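Local coordinates for protein response regulator (Xanthomonas campestris pv. campestris, PDB 3QYY) that is the GGDEF domain of a probable diguanylate cyclase and binds the inhibitor cyclic di-GMP, together with magnesium, at its active site, at residues E143-R146 against R147-A151. Numbering follows the deposited sequence.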
ATOM      1  N   GLU B 143      11.939   4.255 -16.160  1.00 25.51           N
ATOM      2  CA  GLU B 143      12.025   2.869 -16.609  1.00 24.86           C
ATOM      3  C   GLU B 143      12.737   2.015 -15.564  1.00 22.91           C
ATOM      4  O   GLU B 143      12.322   0.892 -15.288  1.00 21.58           O
ATOM      5  CB  GLU B 143      12.774   2.797 -17.942  1.00 27.60           C
ATOM      6  CG  GLU B 143      13.057   1.392 -18.461  1.00 29.73           C
ATOM      7  CD  GLU B 143      11.802   0.559 -18.656  1.00 33.26           C
ATOM      8  OE1 GLU B 143      10.709   1.143 -18.809  1.00 36.15           O
ATOM      9  OE2 GLU B 143      11.913  -0.687 -18.672  1.00 34.29           O
ATOM     10  N   LEU B 144      13.810   2.550 -14.986  1.00 22.61           N
ATOM     11  CA  LEU B 144      14.559   1.828 -13.960  1.00 22.10           C
ATOM     12  C   LEU B 144      13.626   1.545 -12.784  1.00 21.03           C
ATOM     13  O   LEU B 144      13.616   0.443 -12.234  1.00 19.25           O
ATOM     14  CB  LEU B 144      15.759   2.657 -13.484  1.00 21.87           C
ATOM     15  CG  LEU B 144      16.670   1.996 -12.443  1.00 22.99           C
ATOM     16  CD1 LEU B 144      17.336   0.767 -13.049  1.00 23.11           C
ATOM     17  CD2 LEU B 144      17.728   2.991 -11.975  1.00 23.16           C
ATOM     18  N   TYR B 145      12.836   2.549 -12.409  1.00 20.75           N
ATOM     19  CA  TYR B 145      11.891   2.399 -11.309  1.00 20.89           C
ATOM     20  C   TYR B 145      10.866   1.309 -11.628  1.00 20.25           C
ATOM     21  O   TYR B 145      10.574   0.449 -10.791  1.00 20.16           O
ATOM     22  CB  TYR B 145      11.178   3.729 -11.028  1.00 19.78           C
ATOM     23  CG  TYR B 145      10.008   3.589 -10.074  1.00 20.50           C
ATOM     24  CD1 TYR B 145       8.713   3.388 -10.554  1.00 20.75           C
ATOM     25  CD2 TYR B 145      10.207   3.590  -8.695  1.00 19.17           C
ATOM     26  CE1 TYR B 145       7.642   3.183  -9.679  1.00 21.61           C
ATOM     27  CE2 TYR B 145       9.147   3.387  -7.813  1.00 20.11           C
ATOM     28  CZ  TYR B 145       7.867   3.180  -8.313  1.00 19.55           C
ATOM     29  OH  TYR B 145       6.825   2.937  -7.447  1.00 18.95           O
ATOM     30  N   ARG B 146      10.328   1.340 -12.842  1.00 21.91           N
ATOM     31  CA  ARG B 146       9.339   0.351 -13.251  1.00 22.39           C
ATOM     32  C   ARG B 146       9.894  -1.061 -13.146  1.00 21.09           C
ATOM     33  O   ARG B 146       9.195  -1.973 -12.718  1.00 18.86           O
ATOM     34  CB  ARG B 146       8.873   0.620 -14.685  1.00 25.55           C
ATOM     35  CG  ARG B 146       8.158   1.950 -14.849  1.00 31.30           C
ATOM     36  CD  ARG B 146       7.541   2.105 -16.231  1.00 35.53           C
ATOM     37  NE  ARG B 146       6.859   3.388 -16.361  1.00 39.55           N
ATOM     38  CZ  ARG B 146       6.184   3.776 -17.437  1.00 42.22           C
ATOM     39  NH1 ARG B 146       6.094   2.978 -18.492  1.00 43.76           N
ATOM     40  NH2 ARG B 146       5.600   4.967 -17.458  1.00 42.90           N
ATOM     41  N   ARG B 147      11.156  -1.243 -13.530  1.00 20.86           N
ATOM     42  CA  ARG B 147      11.776  -2.561 -13.461  1.00 20.17           C
ATOM     43  C   ARG B 147      11.941  -3.041 -12.022  1.00 18.54           C
ATOM     44  O   ARG B 147      11.608  -4.180 -11.695  1.00 18.35           O
ATOM     45  CB  ARG B 147      13.138  -2.546 -14.164  1.00 22.00           C
ATOM     46  CG  ARG B 147      13.047  -2.397 -15.675  1.00 26.07           C
ATOM     47  CD  ARG B 147      14.426  -2.404 -16.314  1.00 29.78           C
ATOM     48  NE  ARG B 147      14.352  -2.311 -17.769  1.00 34.65           N
ATOM     49  CZ  ARG B 147      15.410  -2.324 -18.572  1.00 37.29           C
ATOM     50  NH1 ARG B 147      16.630  -2.426 -18.061  1.00 39.22           N
ATOM     51  NH2 ARG B 147      15.250  -2.230 -19.885  1.00 38.15           N
ATOM     52  N   ALA B 148      12.457  -2.168 -11.164  1.00 16.94           N
ATOM     53  CA  ALA B 148      12.657  -2.509  -9.759  1.00 15.67           C
ATOM     54  C   ALA B 148      11.319  -2.757  -9.067  1.00 16.05           C
ATOM     55  O   ALA B 148      11.182  -3.686  -8.272  1.00 16.02           O
ATOM     56  CB  ALA B 148      13.403  -1.383  -9.054  1.00 16.44           C
ATOM     57  N   ASP B 149      10.335  -1.922  -9.376  1.00 17.08           N
ATOM     58  CA  ASP B 149       9.005  -2.038  -8.779  1.00 19.20           C
ATOM     59  C   ASP B 149       8.360  -3.370  -9.152  1.00 19.07           C
ATOM     60  O   ASP B 149       7.798  -4.058  -8.300  1.00 19.17           O
ATOM     61  CB  ASP B 149       8.126  -0.865  -9.238  1.00 20.16           C
ATOM     62  CG  ASP B 149       6.864  -0.700  -8.395  1.00 23.73           C
ATOM     63  OD1 ASP B 149       6.957  -0.806  -7.155  1.00 23.97           O
ATOM     64  OD2 ASP B 149       5.783  -0.443  -8.968  1.00 20.20           O
ATOM     65  N   ALA B 150       8.446  -3.735 -10.427  1.00 20.71           N
ATOM     66  CA  ALA B 150       7.869  -4.995 -10.888  1.00 21.06           C
ATOM     67  C   ALA B 150       8.566  -6.165 -10.200  1.00 20.75           C
ATOM     68  O   ALA B 150       7.931  -7.162  -9.857  1.00 21.63           O
ATOM     69  CB  ALA B 150       8.007  -5.117 -12.402  1.00 21.83           C
ATOM     70  N   ALA B 151       9.873  -6.036  -9.994  1.00 21.04           N
ATOM     71  CA  ALA B 151      10.647  -7.084  -9.344  1.00 19.89           C
ATOM     72  C   ALA B 151      10.199  -7.251  -7.896  1.00 20.08           C
ATOM     73  O   ALA B 151      10.104  -8.373  -7.391  1.00 18.67           O
ATOM     74  CB  ALA B 151      12.140  -6.752  -9.406  1.00 21.13           C
TER
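Tyr145 and Asp149 both place CG trans to the backbone N (chi1 170° for the tyrosine), which sends ring and carboxylate off helix 141-157 side by side in the same direction. Their planes lie 20° apart. Asp149 CB packs over one face of the ring, toward its rim and 4.1 Å from Tyr145 CE1, while the carboxylate lies nearly flat over the CZ-OH end of the same face, Asp149 CG being 4.0 Å from Tyr145 CZ. The two polar groups share a partner: Lys54 of the second subunit forms a salt bridge with Asp149 OD2 and a hydrogen bond with Tyr145 OH, bridging them and tying both to that subunit. One turn of backbone fixes the spacing through Asp149 N to Tyr145 O, 2.8 Å.

A second i, i+4 pair joins Glu143 and Arg147. The extended arginine chain runs back along the helix, and the glutamate, bent at chi2, offers the anti lone pair of Glu143 OE2 to Arg147 NE at 3.1 Å. With the carboxylate and guanidinium planes nearly perpendicular and Arg147 NH2 3.9 Å from Glu143 OE2, the salt bridge rests on one bent N-H...O bond (140°).

Leu144 and Ala148 face inward onto strands 44-50 and 128-134. Tyr145 also stacks with Trp89 and touches bound cyclic di-GMP, so this helix of the GGDEF beta-alpha-beta unit borders the ligand pocket.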